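Local coordinates for chorismate synthase (Campylobacter jejuni, PDB 1SQ1), which probably catalyses the FMNH2-dependent elimination of phosphate from 5-enolpyruvylshikimate-3-phosphate to give chorismate, the branch-point precursor of the aromatic amino acids, at residues F4-K9 and L340-L345; G27-V32 and A139-E144; N238-V243 and T290-T295. One frame throughout, in Å; residues are numbered along the deposited sequence.

Contact 1 (F4-K9 and L340-L345); sequences FGTRLK and LADCLL
Ala-341 makes the first touch between helix 325-346 and the loop that joins strands 3-4 and 9-13: its CB lies 4.1 Å from CD1 of Leu-8, an apolar contact.

Asp-342 carries the polar part of the contact. Its CG is anti to the backbone N (chi1 -176°), which extends the carboxylate from the helix into the turn of the loop, where three consecutive backbone amides converge on it. OD1 takes the N-H of Thr-6 at 2.9 Å, on the syn side and 16° out of the carboxylate plane. OD2 takes two donors from one face of the plane. Arg-7 N, at 3.1 Å, is again on the syn side, whereas Leu-8 N, at 3.2 Å, sits well above the plane, 69° out of it. Both carboxylate oxygens are therefore used, and the three bonds fix the rotation of the group. Lys-229 of helix 226-235 adds a salt bridge to OD1.

Leu-345, one helical turn further on, closes the contact with carbon. CD1 lies 3.9 Å from CG of Leu-8, while CB meets CG of Arg-7 at 4.1 Å, the side chains of Arg-7 and Leu-345 crossing at about a right angle. The guanidinium group of Arg-7 leads away from the helix, and its NH1 is hydrogen-bonded to Leu-346 O of the second subunit.

A buried carboxylate that accepts three main-chain N-H groups and one lysine probably remains ionised. Because its three bonds to the loop all go to main-chain N-H groups, Asp-342 holds the course of the turn whatever the side chains there, and Leu-8 and Leu-345 pack beside the carboxylate, which is itself buried.

Contact 2 (G27-V32 and A139-E144); sequences GMPAGV and AMLLRE
Leu-141 and Val-32 bury the most surface where the loop after strand 21-26 crosses the C-terminal end of helix 128-143. This is a loop-on-helix contact within the beta-alpha-beta sandwich of chorismate synthase, in which helices pack between two antiparallel sheets. The join is made by apolar packing, and the sheet of strand 21-26 is tied through it to the helical layer.

Leu-141 reaches out from the helix with CG anti to the backbone N (chi1 179°), and the loop meets it at two points. The selenomethionine Met-28 is folded at both chi2 and chi3, which curls its methyl back so that CE lies 3.5 Å from CB of Leu-141, with SE at 3.9 Å from the same CB. Pro-29 approaches one branch, CD2: its ring atom CG is 3.9 Å from CD2 of Leu-141, and the two side chains cross at about a right angle.

Val-32 engages the helix through a single branch. CG1, anti to the backbone N (chi1 173°), comes over the main chain at Met-140, 4.0 Å from its O and 4.2 Å from its CB. The same methyl is 4.3 Å from OE1 of Glu-144, so the acid borders the apolar patch.

Leu-352 of the second subunit packs on Val-32, Leu-141 and Glu-144, placing the contact at a subunit interface. The loop is also pinned on its own account, since Pro-29 accepts at its backbone O a hydrogen bond from OG1 of Thr-73.

Contact 3 (N238-V243 and T290-T295); sequences NAVKAV and TYFKPT. With SO4 (sulfate ion), chain B.
Ala-239 O accepts the N-H of Lys-293 in a 2.8 Å bond with an angle of 166°, closing one end of an antiparallel pairing between strands 240-245 and 286-292. A beta bulge follows: Lys-241 and Ala-242 both lie opposite Tyr-291. Lys-241 N gives a 3.1 Å bond to Tyr-291 O, nearly along the C=O axis, and Tyr-291 N returns one to Ala-242 O at 3.1 Å.

The bulge interrupts the alternation: Val-240 and Val-243 share a face with Thr-290 and Phe-292, and Ala-242 lies with Tyr-291 on the other. Val-240 sets CG2 over the centre of the Phe-292 ring, 3.8 Å from the centroid and 13° off the normal, a CH-pi contact; its methyls also meet CG2 of Thr-290. CB of Ala-242 packs on CD2 of Tyr-291, whose hydroxyl bonds to Glu-244. Ala-242 and Val-243 also pair with a strand of the fourth subunit, so the sheet continues across that interface.

Beyond the strands, Asn-238, Ala-239 and Lys-293 belong to a predicted FMN site. A sulfate, probably from the crystallisation liquor, is bound beside these residues, held also by Gly-278 N of the fourth subunit. Lys-293 runs extended beyond CG and crosses Lys-241 at a slant, their carbons in contact, and its NZ reaches sulfate O3 in a weak 3.0 Å bond, while Ala-239 N donates to sulfate O4 at 2.8 Å.

Contacts 1 and 2 are neighbours, their centres 11 Å apart, and they meet through the packing of helix 325-346 on helix 128-143: Leu-344 CD1 lies 3.4 Å from Leu-141 CD1. Both loops leave strands of the same sheet, and both contacts border the second subunit. Contact 3 belongs to the other antiparallel sheet, with its centre 24 Å from that of contact 1 and 30 Å from that of contact 2, and it faces the fourth subunit. Along the chain, contact 1 encloses both others, contact 2 closing before contact 3 opens. The first two thus join sheet to helices, while the third carries residues of a predicted FMN site.

Contact 1 (F4-K9 and L340-L345)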
loop_
_atom_site.group_PDB
_atom_site.type_symbol
_atom_site.label_atom_id
_atom_site.label_comp_id
_atom_site.label_asym_id
_atom_site.label_seq_id
_atom_site.Cartn_x
_atom_site.Cartn_y
_atom_site.Cartn_z
ATOM N N PHE A 4 -4.667 -2.821 -8.718
ATOM C CA PHE A 4 -4.113 -4.120 -8.395
ATOM C C PHE A 4 -2.603 -4.226 -8.614
ATOM O O PHE A 4 -2.065 -3.696 -9.586
ATOM C CB PHE A 4 -4.854 -5.167 -9.228
ATOM C CG PHE A 4 -4.320 -6.562 -9.088
ATOM C CD1 PHE A 4 -3.692 -7.181 -10.158
ATOM C CD2 PHE A 4 -4.486 -7.272 -7.905
ATOM C CE1 PHE A 4 -3.236 -8.489 -10.057
ATOM C CE2 PHE A 4 -4.034 -8.586 -7.790
ATOM C CZ PHE A 4 -3.409 -9.196 -8.870
ATOM N N GLY A 5 -1.931 -4.921 -7.696
ATOM C CA GLY A 5 -0.496 -5.116 -7.791
ATOM C C GLY A 5 0.342 -4.285 -6.835
ATOM O O GLY A 5 -0.071 -3.203 -6.409
ATOM N N THR A 6 1.527 -4.792 -6.497
ATOM C CA THR A 6 2.449 -4.083 -5.610
ATOM C C THR A 6 3.203 -2.998 -6.376
ATOM O O THR A 6 3.031 -1.816 -6.115
ATOM C CB THR A 6 3.502 -5.017 -5.023
ATOM O OG1 THR A 6 2.873 -6.186 -4.489
ATOM C CG2 THR A 6 4.251 -4.318 -3.926
ATOM N N ARG A 7 4.036 -3.408 -7.327
ATOM C CA ARG A 7 4.823 -2.466 -8.112
ATOM C C ARG A 7 4.184 -2.151 -9.469
ATOM O O ARG A 7 4.290 -1.023 -9.952
ATOM C CB ARG A 7 6.241 -3.016 -8.310
ATOM C CG ARG A 7 7.247 -2.024 -8.873
ATOM C CD ARG A 7 7.766 -1.088 -7.790
ATOM N NE ARG A 7 8.583 0.016 -8.309
ATOM C CZ ARG A 7 8.178 0.886 -9.236
ATOM N NH1 ARG A 7 8.978 1.863 -9.642
ATOM N NH2 ARG A 7 6.972 0.774 -9.776
ATOM N N LEU A 8 3.541 -3.145 -10.083
ATOM C CA LEU A 8 2.870 -2.987 -11.383
ATOM C C LEU A 8 1.357 -2.897 -11.122
ATOM O O LEU A 8 0.613 -3.857 -11.311
ATOM C CB LEU A 8 3.159 -4.193 -12.284
ATOM C CG LEU A 8 3.211 -3.991 -13.802
ATOM C CD1 LEU A 8 2.277 -4.970 -14.501
ATOM C CD2 LEU A 8 2.863 -2.565 -14.148
ATOM N N LYS A 9 0.921 -1.721 -10.689
ATOM C CA LYS A 9 -0.464 -1.444 -10.353
ATOM C C LYS A 9 -1.418 -1.335 -11.526
ATOM O O LYS A 9 -1.272 -0.457 -12.356
ATOM C CB LYS A 9 -0.517 -0.151 -9.547
ATOM C CG LYS A 9 0.322 -0.200 -8.297
ATOM C CD LYS A 9 -0.002 0.930 -7.345
ATOM C CE LYS A 9 0.770 0.735 -6.065
ATOM N NZ LYS A 9 0.476 -0.609 -5.521
ATOM N N LEU A 340 2.682 -12.124 -12.636
ATOM C CA LEU A 340 4.072 -12.426 -13.007
ATOM C C LEU A 340 4.883 -11.193 -13.406
ATOM O O LEU A 340 6.030 -11.042 -12.978
ATOM C CB LEU A 340 4.131 -13.456 -14.136
ATOM C CG LEU A 340 3.878 -14.902 -13.693
ATOM C CD1 LEU A 340 3.927 -15.809 -14.893
ATOM C CD2 LEU A 340 4.892 -15.322 -12.639
ATOM N N ALA A 341 4.295 -10.312 -14.210
ATOM C CA ALA A 341 4.987 -9.111 -14.633
ATOM C C ALA A 341 5.164 -8.209 -13.434
ATOM O O ALA A 341 5.970 -7.281 -13.457
ATOM C CB ALA A 341 4.197 -8.407 -15.693
ATOM N N ASP A 342 4.391 -8.470 -12.383
ATOM C CA ASP A 342 4.496 -7.673 -11.164
ATOM C C ASP A 342 5.647 -8.217 -10.299
ATOM O O ASP A 342 6.479 -7.446 -9.840
ATOM C CB ASP A 342 3.153 -7.682 -10.405
ATOM C CG ASP A 342 3.154 -6.787 -9.157
ATOM O OD1 ASP A 342 2.162 -6.859 -8.396
ATOM O OD2 ASP A 342 4.121 -6.023 -8.927
ATOM N N CYS A 343 5.720 -9.532 -10.103
ATOM C CA CYS A 343 6.803 -10.100 -9.294
ATOM C C CYS A 343 8.142 -9.866 -9.968
ATOM O O CYS A 343 9.180 -9.758 -9.306
ATOM C CB CYS A 343 6.647 -11.608 -9.120
ATOM S SG CYS A 343 5.062 -12.159 -8.491
ATOM N N LEU A 344 8.104 -9.806 -11.295
ATOM C CA LEU A 344 9.297 -9.610 -12.112
ATOM C C LEU A 344 9.981 -8.287 -11.760
ATOM O O LEU A 344 11.212 -8.206 -11.717
ATOM C CB LEU A 344 8.898 -9.651 -13.596
ATOM C CG LEU A 344 9.942 -9.986 -14.659
ATOM C CD1 LEU A 344 9.257 -10.243 -15.987
ATOM C CD2 LEU A 344 10.907 -8.853 -14.767
ATOM N N LEU A 345 9.175 -7.258 -11.504
ATOM C CA LEU A 345 9.694 -5.949 -11.136
ATOM C C LEU A 345 10.040 -5.930 -9.637
ATOM O O LEU A 345 11.063 -5.385 -9.230
ATOM C CB LEU A 345 8.660 -4.872 -11.470
ATOM C CG LEU A 345 8.315 -4.793 -12.964
ATOM C CD1 LEU A 345 7.046 -3.980 -13.206
ATOM C CD2 LEU A 345 9.481 -4.179 -13.699
#

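Contact 2 (G27-V32 and A139-E144)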
loop_
_atom_site.group_PDB
_atom_site.type_symbol
_atom_site.label_atom_id
_atom_site.label_comp_id
_atom_site.label_asym_id
_atom_site.label_seq_id
_atom_site.Cartn_x
_atom_site.Cartn_y
_atom_site.Cartn_z
ATOM N N GLY A 27 3.701 1.520 -13.633
ATOM C CA GLY A 27 4.802 0.713 -13.147
ATOM C C GLY A 27 5.588 0.008 -14.229
ATOM O O GLY A 27 6.627 -0.590 -13.947
HETATM N N MSE A 28 5.093 0.070 -15.459
HETATM C CA MSE A 28 5.772 -0.566 -16.581
HETATM C C MSE A 28 7.088 0.132 -16.868
HETATM O O MSE A 28 7.150 1.358 -16.944
HETATM C CB MSE A 28 4.890 -0.544 -17.828
HETATM C CG MSE A 28 3.832 -1.641 -17.841
HETATM SE SE MSE A 28 4.476 -3.320 -18.578
HETATM C CE MSE A 28 5.347 -4.096 -17.032
ATOM N N PRO A 29 8.173 -0.644 -17.012
ATOM C CA PRO A 29 9.471 -0.023 -17.289
ATOM C C PRO A 29 9.495 0.612 -18.675
ATOM O O PRO A 29 8.767 0.189 -19.570
ATOM C CB PRO A 29 10.455 -1.183 -17.133
ATOM C CG PRO A 29 9.641 -2.381 -17.455
ATOM C CD PRO A 29 8.299 -2.100 -16.838
ATOM N N ALA A 30 10.305 1.649 -18.853
ATOM C CA ALA A 30 10.373 2.311 -20.149
ATOM C C ALA A 30 11.170 1.454 -21.128
ATOM O O ALA A 30 11.911 0.541 -20.739
ATOM C CB ALA A 30 11.004 3.676 -20.004
ATOM N N GLY A 31 10.990 1.738 -22.406
ATOM C CA GLY A 31 11.698 0.986 -23.418
ATOM C C GLY A 31 11.214 -0.438 -23.576
ATOM O O GLY A 31 11.962 -1.384 -23.335
ATOM N N VAL A 32 9.948 -0.592 -23.956
ATOM C CA VAL A 32 9.376 -1.916 -24.186
ATOM C C VAL A 32 8.589 -1.855 -25.489
ATOM O O VAL A 32 7.721 -0.989 -25.680
ATOM C CB VAL A 32 8.444 -2.394 -23.025
ATOM C CG1 VAL A 32 7.754 -3.696 -23.424
ATOM C CG2 VAL A 32 9.266 -2.656 -21.758
ATOM N N ALA A 139 1.997 -8.687 -20.716
ATOM C CA ALA A 139 2.641 -9.791 -21.432
ATOM C C ALA A 139 3.793 -9.246 -22.270
ATOM O O ALA A 139 4.773 -9.948 -22.516
ATOM C CB ALA A 139 1.645 -10.515 -22.317
HETATM N N MSE A 140 3.678 -7.992 -22.701
HETATM C CA MSE A 140 4.731 -7.377 -23.480
HETATM C C MSE A 140 6.027 -7.362 -22.681
HETATM O O MSE A 140 7.089 -7.634 -23.222
HETATM C CB MSE A 140 4.313 -5.969 -23.905
HETATM C CG MSE A 140 3.234 -5.964 -24.983
HETATM SE SE MSE A 140 2.379 -4.244 -25.235
HETATM C CE MSE A 140 0.538 -4.830 -25.435
ATOM N N LEU A 141 5.952 -7.069 -21.389
ATOM C CA LEU A 141 7.159 -7.069 -20.558
ATOM C C LEU A 141 7.617 -8.502 -20.303
ATOM O O LEU A 141 8.802 -8.753 -20.138
ATOM C CB LEU A 141 6.898 -6.352 -19.224
ATOM C CG LEU A 141 7.986 -6.224 -18.143
ATOM C CD1 LEU A 141 7.959 -7.404 -17.214
ATOM C CD2 LEU A 141 9.347 -6.080 -18.792
ATOM N N LEU A 142 6.670 -9.437 -20.283
ATOM C CA LEU A 142 6.974 -10.846 -20.054
ATOM C C LEU A 142 7.679 -11.497 -21.236
ATOM O O LEU A 142 8.508 -12.396 -21.063
ATOM C CB LEU A 142 5.693 -11.620 -19.739
ATOM C CG LEU A 142 5.108 -11.443 -18.337
ATOM C CD1 LEU A 142 3.870 -12.310 -18.193
ATOM C CD2 LEU A 142 6.148 -11.843 -17.295
ATOM N N ARG A 143 7.336 -11.053 -22.440
ATOM C CA ARG A 143 7.949 -11.582 -23.651
ATOM C C ARG A 143 9.444 -11.270 -23.623
ATOM O O ARG A 143 10.259 -12.095 -24.027
ATOM C CB ARG A 143 7.309 -10.964 -24.906
ATOM C CG ARG A 143 7.803 -11.584 -26.212
ATOM C CD ARG A 143 7.195 -10.938 -27.464
ATOM N NE ARG A 143 7.698 -11.547 -28.704
ATOM C CZ ARG A 143 7.237 -12.677 -29.244
ATOM N NH1 ARG A 143 7.775 -13.145 -30.366
ATOM N NH2 ARG A 143 6.226 -13.334 -28.681
ATOM N N GLU A 144 9.804 -10.089 -23.126
ATOM C CA GLU A 144 11.208 -9.701 -23.065
ATOM C C GLU A 144 12.040 -10.687 -22.258
ATOM O O GLU A 144 13.259 -10.673 -22.357
ATOM C CB GLU A 144 11.358 -8.302 -22.467
ATOM C CG GLU A 144 10.631 -7.211 -23.250
ATOM C CD GLU A 144 11.261 -6.913 -24.603
ATOM O OE1 GLU A 144 10.661 -6.132 -25.377
ATOM O OE2 GLU A 144 12.357 -7.443 -24.886
#

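Contact 3 (N238-V243 and T290-T295)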
loop_
_atom_site.group_PDB
_atom_site.type_symbol
_atom_site.label_atom_id
_atom_site.label_comp_id
_atom_site.label_asym_id
_atom_site.label_seq_id
_atom_site.Cartn_x
_atom_site.Cartn_y
_atom_site.Cartn_z
ATOM N N ASN A 238 -14.652 -13.427 -11.797
ATOM C CA ASN A 238 -16.061 -13.752 -11.682
ATOM C C ASN A 238 -16.307 -15.217 -11.915
ATOM O O ASN A 238 -15.700 -15.822 -12.790
ATOM C CB ASN A 238 -16.879 -12.974 -12.696
ATOM C CG ASN A 238 -17.440 -11.705 -12.122
ATOM O OD1 ASN A 238 -18.660 -11.540 -12.041
ATOM N ND2 ASN A 238 -16.555 -10.797 -11.702
ATOM N N ALA A 239 -17.210 -15.778 -11.128
ATOM C CA ALA A 239 -17.580 -17.174 -11.262
ATOM C C ALA A 239 -16.582 -18.186 -10.717
ATOM O O ALA A 239 -16.891 -19.368 -10.661
ATOM C CB ALA A 239 -17.875 -17.475 -12.728
ATOM N N VAL A 240 -15.398 -17.748 -10.305
ATOM C CA VAL A 240 -14.413 -18.696 -9.804
ATOM C C VAL A 240 -14.688 -19.135 -8.377
ATOM O O VAL A 240 -14.895 -18.307 -7.490
ATOM C CB VAL A 240 -12.988 -18.126 -9.890
ATOM C CG1 VAL A 240 -12.015 -19.075 -9.215
ATOM C CG2 VAL A 240 -12.592 -17.936 -11.353
ATOM N N LYS A 241 -14.684 -20.445 -8.157
ATOM C CA LYS A 241 -14.941 -20.978 -6.827
ATOM C C LYS A 241 -13.835 -21.910 -6.296
ATOM O O LYS A 241 -13.910 -22.407 -5.164
ATOM C CB LYS A 241 -16.287 -21.705 -6.825
ATOM C CG LYS A 241 -17.463 -20.855 -7.297
ATOM C CD LYS A 241 -17.683 -19.616 -6.438
ATOM C CE LYS A 241 -17.960 -19.946 -4.981
ATOM N NZ LYS A 241 -18.169 -18.674 -4.244
ATOM N N ALA A 242 -12.817 -22.160 -7.109
ATOM C CA ALA A 242 -11.707 -23.000 -6.679
ATOM C C ALA A 242 -10.447 -22.731 -7.496
ATOM O O ALA A 242 -10.515 -22.365 -8.672
ATOM C CB ALA A 242 -12.087 -24.468 -6.772
ATOM N N VAL A 243 -9.302 -22.919 -6.851
ATOM C CA VAL A 243 -8.013 -22.707 -7.484
ATOM C C VAL A 243 -7.015 -23.770 -7.078
ATOM O O VAL A 243 -6.851 -24.068 -5.885
ATOM C CB VAL A 243 -7.429 -21.377 -7.091
ATOM C CG1 VAL A 243 -6.092 -21.198 -7.753
ATOM C CG2 VAL A 243 -8.379 -20.274 -7.472
ATOM N N THR A 290 -8.087 -23.151 -12.633
ATOM C CA THR A 290 -9.178 -22.296 -12.157
ATOM C C THR A 290 -10.539 -22.889 -12.534
ATOM O O THR A 290 -10.856 -23.050 -13.718
ATOM C CB THR A 290 -9.109 -20.901 -12.781
ATOM O OG1 THR A 290 -7.829 -20.332 -12.522
ATOM C CG2 THR A 290 -10.166 -20.005 -12.187
ATOM N N TYR A 291 -11.352 -23.181 -11.525
ATOM C CA TYR A 291 -12.671 -23.752 -11.742
ATOM C C TYR A 291 -13.801 -22.741 -11.687
ATOM O O TYR A 291 -14.052 -22.117 -10.662
ATOM C CB TYR A 291 -12.906 -24.844 -10.715
ATOM C CG TYR A 291 -11.867 -25.918 -10.811
ATOM C CD1 TYR A 291 -11.975 -26.935 -11.753
ATOM C CD2 TYR A 291 -10.738 -25.882 -10.008
ATOM C CE1 TYR A 291 -10.979 -27.888 -11.892
ATOM C CE2 TYR A 291 -9.735 -26.828 -10.140
ATOM C CZ TYR A 291 -9.862 -27.823 -11.083
ATOM O OH TYR A 291 -8.855 -28.738 -11.230
ATOM N N PHE A 292 -14.492 -22.607 -12.805
ATOM C CA PHE A 292 -15.598 -21.685 -12.910
ATOM C C PHE A 292 -16.951 -22.350 -12.659
ATOM O O PHE A 292 -17.211 -23.474 -13.109
ATOM C CB PHE A 292 -15.613 -21.048 -14.294
ATOM C CG PHE A 292 -14.496 -20.073 -14.534
ATOM C CD1 PHE A 292 -13.186 -20.514 -14.701
ATOM C CD2 PHE A 292 -14.767 -18.715 -14.651
ATOM C CE1 PHE A 292 -12.168 -19.624 -14.975
ATOM C CE2 PHE A 292 -13.753 -17.815 -14.925
ATOM C CZ PHE A 292 -12.450 -18.268 -15.094
ATOM N N LYS A 293 -17.820 -21.643 -11.944
ATOM C CA LYS A 293 -19.151 -22.157 -11.658
ATOM C C LYS A 293 -20.051 -21.731 -12.805
ATOM O O LYS A 293 -19.667 -20.890 -13.623
ATOM C CB LYS A 293 -19.684 -21.567 -10.353
ATOM C CG LYS A 293 -20.172 -20.124 -10.459
ATOM C CD LYS A 293 -20.692 -19.589 -9.119
ATOM C CE LYS A 293 -21.261 -18.182 -9.272
ATOM N NZ LYS A 293 -21.986 -17.751 -8.051
ATOM N N PRO A 294 -21.252 -22.318 -12.896
ATOM C CA PRO A 294 -22.146 -21.925 -13.983
ATOM C C PRO A 294 -22.641 -20.496 -13.785
ATOM O O PRO A 294 -22.948 -20.069 -12.668
ATOM C CB PRO A 294 -23.267 -22.959 -13.906
ATOM C CG PRO A 294 -23.250 -23.377 -12.469
ATOM C CD PRO A 294 -21.787 -23.484 -12.177
ATOM N N THR A 295 -22.689 -19.760 -14.888
ATOM C CA THR A 295 -23.141 -18.373 -14.914
ATOM C C THR A 295 -24.449 -18.219 -14.149
ATOM O O THR A 295 -25.406 -18.949 -14.401
ATOM C CB THR A 295 -23.395 -17.935 -16.351
ATOM O OG1 THR A 295 -22.538 -18.674 -17.232
ATOM C CG2 THR A 295 -23.126 -16.457 -16.500
HETATM S S SO4 B . -18.719 -15.000 -7.903
HETATM O O1 SO4 B . -19.516 -14.180 -8.842
HETATM O O2 SO4 B . -18.644 -14.339 -6.572
HETATM O O3 SO4 B . -19.344 -16.328 -7.738
HETATM O O4 SO4 B . -17.349 -15.158 -8.433
#